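Local atomic coordinates of LPXTG family cell surface protein Fms2 (Enterococcus faecium DO, PDB entry 5FCE), a protein that probably mediates adhesion of Enterococcus faecium as a cell-wall-anchored surface protein, this chain being its ligand-binding region. Residues Leu4-Lys9 and Gln99-Glu104; His38-Tyr43 and Ile93-Gly98; Gly56-Lys61 and Tyr71-Ser76. All coordinates share one frame; numbering follows the deposited sequence.

Contact 1: residues Leu4-Lys9 and Gln99-Glu104; sequences LSFTVK and QMTITE
Two threonines of strand 99-103, Thr101 and Thr103, carry the meeting with segment 4-9. Thr103 OG1 donates a hydrogen bond to Phe6 O at 3.0 Å, reaching the oxygen from above the carbonyl plane, 45° out of it. With its first torsion at -56°, the Thr103 hydroxyl stands beside its own backbone N, on the Phe6 side, while CG2 is directed at Val8.

Waters supply further polar links. One accepts from Phe6 N at 2.8 Å, gives a proton to Thr103 OG1 and also bonds Thr101 OG1. A second donates to Leu4 O and lies unusually close to Thr101 OG1. A third donates to Leu4 O at 2.7 Å and reaches Met100 O only weakly. The backbones are thus bridged by side chains and water, with no direct backbone hydrogen bond between them.

Apolar contacts are few. Thr101 CG2 meets the edge of the Phe6 ring near its plane, 3.7 Å from CD2. Val8 CG2 touches Thr103 CG2 at 4.0 Å, the two side chains crossing at about a right angle.

Segment 4-9 pairs instead with strand 21-28, where Phe6 packs on Val26 and Pro28. The Phe6 ring also meets Trp65 edge-to-face. Within its own sheet, strand 99-103 is hydrogen-bonded to strand 91-96; segment 4-9 lies over the face that carries Thr101 and Thr103.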
loop_
_atom_site.group_PDB
_atom_site.type_symbol
_atom_site.label_atom_id
_atom_site.label_comp_id
_atom_site.label_asym_id
_atom_site.label_seq_id
_atom_site.Cartn_x
_atom_site.Cartn_y
_atom_site.Cartn_z
ATOM N N LEU A 4 13.187 -2.422 -8.224
ATOM C CA LEU A 4 12.672 -2.058 -6.900
ATOM C C LEU A 4 11.508 -2.955 -6.483
ATOM O O LEU A 4 10.596 -3.202 -7.273
ATOM C CB LEU A 4 12.189 -0.608 -6.916
ATOM C CG LEU A 4 11.436 -0.094 -5.687
ATOM C CD1 LEU A 4 12.388 0.086 -4.528
ATOM C CD2 LEU A 4 10.731 1.233 -6.019
ATOM N N SER A 5 11.547 -3.441 -5.243
ATOM C CA SER A 5 10.397 -4.108 -4.630
ATOM C C SER A 5 10.276 -3.700 -3.173
ATOM O O SER A 5 11.231 -3.195 -2.569
ATOM C CB SER A 5 10.502 -5.627 -4.735
ATOM O OG SER A 5 11.679 -6.085 -4.111
ATOM N N PHE A 6 9.096 -3.930 -2.605
ATOM C CA PHE A 6 8.837 -3.611 -1.201
ATOM C C PHE A 6 8.364 -4.842 -0.444
ATOM O O PHE A 6 7.588 -5.645 -0.969
ATOM C CB PHE A 6 7.755 -2.521 -1.079
ATOM C CG PHE A 6 8.129 -1.209 -1.708
ATOM C CD1 PHE A 6 8.873 -0.258 -1.001
ATOM C CD2 PHE A 6 7.731 -0.913 -3.009
ATOM C CE1 PHE A 6 9.214 0.971 -1.596
ATOM C CE2 PHE A 6 8.079 0.292 -3.607
ATOM C CZ PHE A 6 8.832 1.237 -2.898
ATOM N N THR A 7 8.823 -4.988 0.794
ATOM C CA THR A 7 8.264 -5.998 1.683
ATOM C C THR A 7 7.468 -5.254 2.745
ATOM O O THR A 7 7.704 -4.068 2.978
ATOM C CB THR A 7 9.379 -6.851 2.322
ATOM O OG1 THR A 7 8.815 -7.858 3.175
ATOM C CG2 THR A 7 10.260 -5.984 3.142
ATOM N N VAL A 8 6.516 -5.935 3.377
ATOM C CA VAL A 8 5.699 -5.315 4.413
ATOM C C VAL A 8 5.522 -6.293 5.546
ATOM O O VAL A 8 5.188 -7.455 5.305
ATOM C CB VAL A 8 4.292 -4.939 3.884
ATOM C CG1 VAL A 8 3.415 -4.368 5.010
ATOM C CG2 VAL A 8 4.400 -3.945 2.769
ATOM N N LYS A 9 5.754 -5.835 6.775
ATOM C CA LYS A 9 5.352 -6.605 7.945
ATOM C C LYS A 9 3.875 -6.321 8.190
ATOM O O LYS A 9 3.515 -5.273 8.726
ATOM C CB LYS A 9 6.166 -6.208 9.175
ATOM C CG LYS A 9 7.583 -6.762 9.197
ATOM C CD LYS A 9 8.263 -6.407 10.519
ATOM C CE LYS A 9 9.741 -6.776 10.507
ATOM N NZ LYS A 9 10.513 -6.007 11.531
ATOM N N GLN A 99 7.192 3.134 -13.822
ATOM C CA GLN A 99 7.406 1.714 -13.532
ATOM C C GLN A 99 6.460 1.291 -12.423
ATOM O O GLN A 99 5.761 2.134 -11.851
ATOM C CB GLN A 99 8.871 1.453 -13.149
ATOM C CG GLN A 99 9.858 1.908 -14.264
ATOM C CD GLN A 99 9.561 1.274 -15.621
ATOM O OE1 GLN A 99 9.272 0.075 -15.705
ATOM N NE2 GLN A 99 9.620 2.083 -16.698
HETATM N N MSE A 100 6.394 -0.007 -12.147
HETATM C CA MSE A 100 5.485 -0.459 -11.097
HETATM C C MSE A 100 5.996 -1.696 -10.402
HETATM O O MSE A 100 6.738 -2.485 -10.980
HETATM C CB MSE A 100 4.090 -0.714 -11.658
HETATM C CG MSE A 100 4.021 -1.742 -12.762
HETATM SE SE MSE A 100 2.124 -2.004 -13.134
HETATM C CE MSE A 100 1.869 -3.433 -11.842
ATOM N N THR A 101 5.592 -1.863 -9.150
ATOM C CA THR A 101 5.916 -3.070 -8.418
ATOM C C THR A 101 4.725 -3.432 -7.548
ATOM O O THR A 101 3.994 -2.552 -7.096
ATOM C CB THR A 101 7.210 -2.908 -7.588
ATOM O OG1 THR A 101 7.568 -4.165 -7.001
ATOM C CG2 THR A 101 7.044 -1.860 -6.500
ATOM N N ILE A 102 4.509 -4.728 -7.357
ATOM C CA ILE A 102 3.374 -5.203 -6.587
ATOM C C ILE A 102 3.866 -5.970 -5.373
ATOM O O ILE A 102 4.638 -6.920 -5.505
ATOM C CB ILE A 102 2.463 -6.120 -7.425
ATOM C CG1 ILE A 102 1.928 -5.376 -8.646
ATOM C CG2 ILE A 102 1.290 -6.625 -6.582
ATOM C CD1 ILE A 102 1.190 -6.275 -9.630
ATOM N N THR A 103 3.437 -5.539 -4.190
ATOM C CA THR A 103 3.657 -6.295 -2.966
ATOM C C THR A 103 2.362 -7.038 -2.689
ATOM O O THR A 103 1.316 -6.408 -2.507
ATOM C CB THR A 103 3.963 -5.364 -1.789
ATOM O OG1 THR A 103 5.091 -4.545 -2.112
ATOM C CG2 THR A 103 4.246 -6.149 -0.517
ATOM N N GLU A 104 2.427 -8.367 -2.674
ATOM C CA GLU A 104 1.232 -9.199 -2.631
ATOM C C GLU A 104 0.857 -9.626 -1.220
ATOM O O GLU A 104 1.719 -9.728 -0.347
ATOM C CB GLU A 104 1.420 -10.455 -3.483
ATOM C CG GLU A 104 1.510 -10.195 -4.990
ATOM C CD GLU A 104 1.713 -11.481 -5.776
ATOM O OE1 GLU A 104 0.710 -12.156 -6.095
ATOM O OE2 GLU A 104 2.879 -11.827 -6.064
HETATM O O HOH W 1 9.991 -2.661 -9.845
HETATM O O HOH W 2 9.077 -5.755 -8.243
HETATM O O HOH W 3 7.051 -4.822 -4.339
HETATM O O HOH W 4 7.496 -7.477 -3.583
#

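Contact 2: residues His38-Tyr43 and Ile93-Gly98; sequences HAVLTY and IVFYDG
Strands 38-42 and 93-96 run antiparallel, their axes 4.7 Å apart and their directions at 167°. They are the central pair of a four-stranded antiparallel sheet in the flattened barrel formed by this ligand-binding region. His38-Phe95 and Val40-Ile93 are hydrogen-bonded pairs, and Ala39-Val94 between them is a non-hydrogen-bonded pair. Each hydrogen-bonded pair has two backbone bonds. Val40 N to Ile93 O, at 2.8 Å, lies in the carbonyl plane; the bond from Ile93 N to Val40 O is the straightest. Ala39 CA adds a CA-H...O contact to Ile93 O at 3.3 Å.

His38, Val40, Ile93 and Phe95 share one face of the sheet. The imidazole and phenyl planes of His38 and Phe95 differ by 25°, but the centroids are 5.6 Å apart and little of one ring covers the other. Val40 CG2 sits over one face of the His38 ring, toward its NE2 rim, and touches Phe95 CE1 at 4.1 Å. NE2 is hydrogen-bonded to Glu57 OE1. On the opposite face, Ala39 packs on Val58 and Val94 on Thr101. A first torsion of -61° sets Phe95 CG beside its own N, and His38 O lies at the ring edge, in plane, 3.2 Å from Phe95 CD1.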
loop_
_atom_site.group_PDB
_atom_site.type_symbol
_atom_site.label_atom_id
_atom_site.label_comp_id
_atom_site.label_asym_id
_atom_site.label_seq_id
_atom_site.Cartn_x
_atom_site.Cartn_y
_atom_site.Cartn_z
ATOM N N HIS A 38 2.460 6.701 -7.154
ATOM C CA HIS A 38 1.024 6.468 -6.987
ATOM C C HIS A 38 0.865 5.092 -6.382
ATOM O O HIS A 38 1.205 4.095 -7.020
ATOM C CB HIS A 38 0.337 6.505 -8.352
ATOM C CG HIS A 38 -1.136 6.232 -8.311
ATOM N ND1 HIS A 38 -1.837 5.802 -9.418
ATOM C CD2 HIS A 38 -2.044 6.347 -7.312
ATOM C CE1 HIS A 38 -3.112 5.665 -9.104
ATOM N NE2 HIS A 38 -3.264 5.980 -7.829
ATOM N N ALA A 39 0.366 5.027 -5.153
ATOM C CA ALA A 39 0.231 3.743 -4.474
ATOM C C ALA A 39 -1.240 3.362 -4.409
ATOM O O ALA A 39 -2.080 4.177 -4.025
ATOM C CB ALA A 39 0.834 3.818 -3.095
ATOM N N VAL A 40 -1.558 2.134 -4.813
ATOM C CA VAL A 40 -2.951 1.701 -4.893
ATOM C C VAL A 40 -3.138 0.411 -4.100
ATOM O O VAL A 40 -2.468 -0.590 -4.363
ATOM C CB VAL A 40 -3.413 1.486 -6.359
ATOM C CG1 VAL A 40 -4.851 0.977 -6.397
ATOM C CG2 VAL A 40 -3.304 2.776 -7.159
ATOM N N LEU A 41 -4.031 0.442 -3.112
ATOM C CA LEU A 41 -4.386 -0.767 -2.375
ATOM C C LEU A 41 -5.584 -1.409 -3.082
ATOM O O LEU A 41 -6.588 -0.742 -3.343
ATOM C CB LEU A 41 -4.746 -0.394 -0.941
ATOM C CG LEU A 41 -4.634 -1.404 0.191
ATOM C CD1 LEU A 41 -3.261 -2.058 0.218
ATOM C CD2 LEU A 41 -4.926 -0.690 1.512
ATOM N N THR A 42 -5.476 -2.688 -3.421
ATOM C CA THR A 42 -6.497 -3.317 -4.252
ATOM C C THR A 42 -6.848 -4.711 -3.746
ATOM O O THR A 42 -6.034 -5.351 -3.073
ATOM C CB THR A 42 -6.030 -3.383 -5.729
ATOM O OG1 THR A 42 -7.017 -4.039 -6.528
ATOM C CG2 THR A 42 -4.721 -4.135 -5.832
ATOM N N TYR A 43 -8.067 -5.170 -4.029
ATOM C CA TYR A 43 -8.378 -6.580 -3.801
ATOM C C TYR A 43 -8.499 -7.387 -5.095
ATOM O O TYR A 43 -9.000 -8.515 -5.097
ATOM C CB TYR A 43 -9.595 -6.770 -2.886
ATOM C CG TYR A 43 -10.882 -6.134 -3.355
ATOM C CD1 TYR A 43 -11.134 -4.790 -3.120
ATOM C CD2 TYR A 43 -11.864 -6.890 -3.990
ATOM C CE1 TYR A 43 -12.317 -4.200 -3.532
ATOM C CE2 TYR A 43 -13.059 -6.317 -4.398
ATOM C CZ TYR A 43 -13.275 -4.973 -4.166
ATOM O OH TYR A 43 -14.450 -4.390 -4.568
ATOM N N ILE A 93 0.016 -1.896 -4.987
ATOM C CA ILE A 93 0.720 -1.638 -6.233
ATOM C C ILE A 93 1.365 -0.260 -6.121
ATOM O O ILE A 93 0.693 0.725 -5.797
ATOM C CB ILE A 93 -0.260 -1.691 -7.423
ATOM C CG1 ILE A 93 -0.942 -3.064 -7.488
ATOM C CG2 ILE A 93 0.461 -1.424 -8.760
ATOM C CD1 ILE A 93 -1.952 -3.182 -8.641
ATOM N N VAL A 94 2.671 -0.193 -6.346
ATOM C CA VAL A 94 3.376 1.082 -6.276
ATOM C C VAL A 94 3.888 1.457 -7.646
ATOM O O VAL A 94 4.740 0.759 -8.218
ATOM C CB VAL A 94 4.556 1.050 -5.303
ATOM C CG1 VAL A 94 5.190 2.435 -5.211
ATOM C CG2 VAL A 94 4.079 0.616 -3.933
ATOM N N PHE A 95 3.340 2.547 -8.168
ATOM C CA PHE A 95 3.806 3.120 -9.427
ATOM C C PHE A 95 4.823 4.197 -9.103
ATOM O O PHE A 95 4.607 4.997 -8.189
ATOM C CB PHE A 95 2.631 3.753 -10.176
ATOM C CG PHE A 95 1.545 2.784 -10.545
ATOM C CD1 PHE A 95 0.432 2.627 -9.725
ATOM C CD2 PHE A 95 1.624 2.045 -11.716
ATOM C CE1 PHE A 95 -0.576 1.746 -10.066
ATOM C CE2 PHE A 95 0.620 1.156 -12.062
ATOM C CZ PHE A 95 -0.484 1.008 -11.235
ATOM N N TYR A 96 5.916 4.238 -9.856
ATOM C CA TYR A 96 6.973 5.222 -9.622
ATOM C C TYR A 96 7.638 5.560 -10.953
ATOM O O TYR A 96 8.252 4.696 -11.608
ATOM C CB TYR A 96 8.003 4.719 -8.580
ATOM C CG TYR A 96 8.722 3.455 -8.976
ATOM C CD1 TYR A 96 8.098 2.210 -8.871
ATOM C CD2 TYR A 96 10.030 3.500 -9.465
ATOM C CE1 TYR A 96 8.754 1.054 -9.255
ATOM C CE2 TYR A 96 10.686 2.359 -9.845
ATOM C CZ TYR A 96 10.050 1.140 -9.743
ATOM O OH TYR A 96 10.732 0.007 -10.131
ATOM N N ASP A 97 7.469 6.811 -11.362
ATOM C CA ASP A 97 8.082 7.327 -12.584
ATOM C C ASP A 97 7.946 6.427 -13.807
ATOM O O ASP A 97 8.888 6.281 -14.593
ATOM C CB ASP A 97 9.548 7.681 -12.327
ATOM C CG ASP A 97 9.691 8.856 -11.389
ATOM O OD1 ASP A 97 8.655 9.487 -11.088
ATOM O OD2 ASP A 97 10.830 9.158 -10.967
ATOM N N GLY A 98 6.769 5.832 -13.958
ATOM C CA GLY A 98 6.447 5.029 -15.123
ATOM C C GLY A 98 6.606 3.534 -14.945
ATOM O O GLY A 98 6.210 2.748 -15.817
#

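Contact 3: residues Gly56-Lys61 and Tyr71-Ser76; sequences GEVYLK and YTIMIS
Val58 and Ile75 meet at the heart of this contact, where the axes of strands 56-60 and 71-76 come within 5.3 Å, with their directions at 126°. No direct hydrogen bond joins the two strands, and the packing is mostly apolar. Val58 CG1 lies 3.8 Å from Ile73 CG2 and 3.9 Å from Ile75 CG1. Its first torsion of 66° sets CG1 between its own N and carbonyl carbon, and from there it reaches both isoleucines. The Val58 side chain also rests on Met74 O.

Ile75 CG2 presses on the backbone, 3.4 Å from both Gly56 C and Glu57 N. At Gly56 the chain lies close against Ile75 CG2 and Ser76 O. The bare CA makes a CA-H...O contact with Ser76 O.

Leu60 and Tyr71 reach toward each other from the two strands. Leu60 CD1 meets the ring at its edge, near the plane, 3.7 Å from Tyr71 OH.

Two waters bridge the backbones near Ser76. One accepts from Glu57 N and lies 2.9 Å from Ser76 O. The other donates to Glu57 O and accepts from Ser76 N, both at 2.8 Å.

Each strand pairs with a different partner: 56-60 with strand 36-42, and 71-76 with strand 21-28. Strands of two different sheets, packed by side chains without backbone bonds between them, are consistent with the flattened barrel.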
loop_
_atom_site.group_PDB
_atom_site.type_symbol
_atom_site.label_atom_id
_atom_site.label_comp_id
_atom_site.label_asym_id
_atom_site.label_seq_id
_atom_site.Cartn_x
_atom_site.Cartn_y
_atom_site.Cartn_z
ATOM N N GLY A 56 -8.076 1.814 -1.674
ATOM C CA GLY A 56 -7.673 3.198 -1.512
ATOM C C GLY A 56 -6.410 3.494 -2.284
ATOM O O GLY A 56 -5.733 2.573 -2.750
ATOM N N GLU A 57 -6.088 4.778 -2.420
ATOM C CA GLU A 57 -4.929 5.193 -3.197
ATOM C C GLU A 57 -4.401 6.549 -2.747
ATOM O O GLU A 57 -5.120 7.339 -2.139
ATOM C CB GLU A 57 -5.260 5.231 -4.697
ATOM C CG GLU A 57 -6.330 6.244 -5.055
ATOM C CD GLU A 57 -6.754 6.176 -6.509
ATOM O OE1 GLU A 57 -5.921 5.814 -7.375
ATOM O OE2 GLU A 57 -7.932 6.508 -6.782
ATOM N N VAL A 58 -3.145 6.828 -3.078
ATOM C CA VAL A 58 -2.546 8.105 -2.726
ATOM C C VAL A 58 -1.536 8.481 -3.804
ATOM O O VAL A 58 -0.925 7.608 -4.430
ATOM C CB VAL A 58 -1.887 8.067 -1.317
ATOM C CG1 VAL A 58 -0.691 7.121 -1.291
ATOM C CG2 VAL A 58 -1.478 9.462 -0.868
ATOM N N TYR A 59 -1.400 9.781 -4.035
ATOM C CA TYR A 59 -0.426 10.316 -4.980
ATOM C C TYR A 59 0.622 11.099 -4.203
ATOM O O TYR A 59 0.282 11.936 -3.356
ATOM C CB TYR A 59 -1.115 11.225 -6.001
ATOM C CG TYR A 59 -2.045 10.507 -6.950
ATOM C CD1 TYR A 59 -1.565 9.931 -8.120
ATOM C CD2 TYR A 59 -3.405 10.413 -6.680
ATOM C CE1 TYR A 59 -2.417 9.277 -8.993
ATOM C CE2 TYR A 59 -4.261 9.760 -7.545
ATOM C CZ TYR A 59 -3.760 9.199 -8.698
ATOM O OH TYR A 59 -4.610 8.549 -9.564
ATOM N N LEU A 60 1.892 10.817 -4.475
ATOM C CA LEU A 60 2.987 11.410 -3.722
ATOM C C LEU A 60 3.984 12.031 -4.671
ATOM O O LEU A 60 4.156 11.567 -5.807
ATOM C CB LEU A 60 3.698 10.343 -2.891
ATOM C CG LEU A 60 2.845 9.683 -1.811
ATOM C CD1 LEU A 60 3.509 8.400 -1.332
ATOM C CD2 LEU A 60 2.643 10.654 -0.653
ATOM N N LYS A 61 4.664 13.072 -4.203
ATOM C CA LYS A 61 5.674 13.726 -5.029
ATOM C C LYS A 61 7.020 13.670 -4.335
ATOM O O LYS A 61 7.083 13.762 -3.109
ATOM C CB LYS A 61 5.289 15.186 -5.302
ATOM C CG LYS A 61 3.933 15.360 -5.968
ATOM C CD LYS A 61 2.826 15.460 -4.915
ATOM C CE LYS A 61 1.424 15.318 -5.497
ATOM N NZ LYS A 61 0.551 14.534 -4.579
ATOM N N TYR A 71 9.341 3.032 5.065
ATOM C CA TYR A 71 8.738 4.240 4.535
ATOM C C TYR A 71 7.243 4.093 4.759
ATOM O O TYR A 71 6.671 3.022 4.522
ATOM C CB TYR A 71 9.053 4.400 3.041
ATOM C CG TYR A 71 8.361 5.600 2.436
ATOM C CD1 TYR A 71 7.087 5.488 1.877
ATOM C CD2 TYR A 71 8.961 6.852 2.453
ATOM C CE1 TYR A 71 6.443 6.586 1.345
ATOM C CE2 TYR A 71 8.318 7.962 1.922
ATOM C CZ TYR A 71 7.064 7.821 1.366
ATOM O OH TYR A 71 6.416 8.915 0.833
ATOM N N THR A 72 6.607 5.156 5.231
ATOM C CA THR A 72 5.213 5.052 5.611
ATOM C C THR A 72 4.277 5.659 4.574
ATOM O O THR A 72 4.335 6.850 4.290
ATOM C CB THR A 72 4.970 5.696 6.971
ATOM O OG1 THR A 72 5.587 4.888 7.984
ATOM C CG2 THR A 72 3.501 5.769 7.239
ATOM N N ILE A 73 3.420 4.819 4.009
ATOM C CA ILE A 73 2.391 5.264 3.083
ATOM C C ILE A 73 1.072 5.385 3.836
ATOM O O ILE A 73 0.712 4.509 4.638
ATOM C CB ILE A 73 2.241 4.285 1.908
ATOM C CG1 ILE A 73 3.560 4.196 1.136
ATOM C CG2 ILE A 73 1.119 4.730 0.975
ATOM C CD1 ILE A 73 3.636 3.055 0.128
HETATM N N MSE A 74 0.361 6.480 3.593
HETATM C CA MSE A 74 -0.932 6.692 4.227
HETATM C C MSE A 74 -1.990 6.764 3.152
HETATM O O MSE A 74 -1.876 7.562 2.208
HETATM C CB MSE A 74 -0.917 7.981 5.038
HETATM C CG MSE A 74 0.189 8.022 6.085
HETATM SE SE MSE A 74 -0.004 9.645 7.165
HETATM C CE MSE A 74 -1.748 10.248 6.490
ATOM N N ILE A 75 -3.017 5.930 3.295
ATOM C CA ILE A 75 -4.080 5.819 2.298
ATOM C C ILE A 75 -5.480 6.007 2.898
ATOM O O ILE A 75 -5.829 5.386 3.907
ATOM C CB ILE A 75 -3.980 4.463 1.562
ATOM C CG1 ILE A 75 -2.798 4.482 0.575
ATOM C CG2 ILE A 75 -5.246 4.168 0.803
ATOM C CD1 ILE A 75 -2.488 3.125 -0.076
ATOM N N SER A 76 -6.294 6.863 2.282
ATOM C CA SER A 76 -7.672 7.030 2.746
ATOM C C SER A 76 -8.474 5.766 2.417
ATOM O O SER A 76 -8.472 5.321 1.276
ATOM C CB SER A 76 -8.283 8.264 2.079
ATOM O OG SER A 76 -9.613 8.475 2.487
HETATM O O HOH W 5 -8.142 6.499 -1.312
HETATM O O HOH W 6 -5.625 8.675 0.258
#

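In the fold
The four-stranded sheet, ordered 54-60, 36-42, 91-96, 99-103, ties the three contacts together. Contact 2 joins its two inner strands. Contacts 1 and 3 lie at its two outermost strands, where each meets a strand of the mixed sheet that contains strand 21-28. Their centres are about 14 Å apart, and their nearest atoms about 6 Å. Contact 2 lies about 9 Å from each of them, centre to centre, and touches both. Thr101 O and Val94 N, 2.8 Å apart, probably form a hydrogen bond toward contact 1. Leu41 N and Gly56 O, also 2.8 Å apart, probably do so toward contact 3.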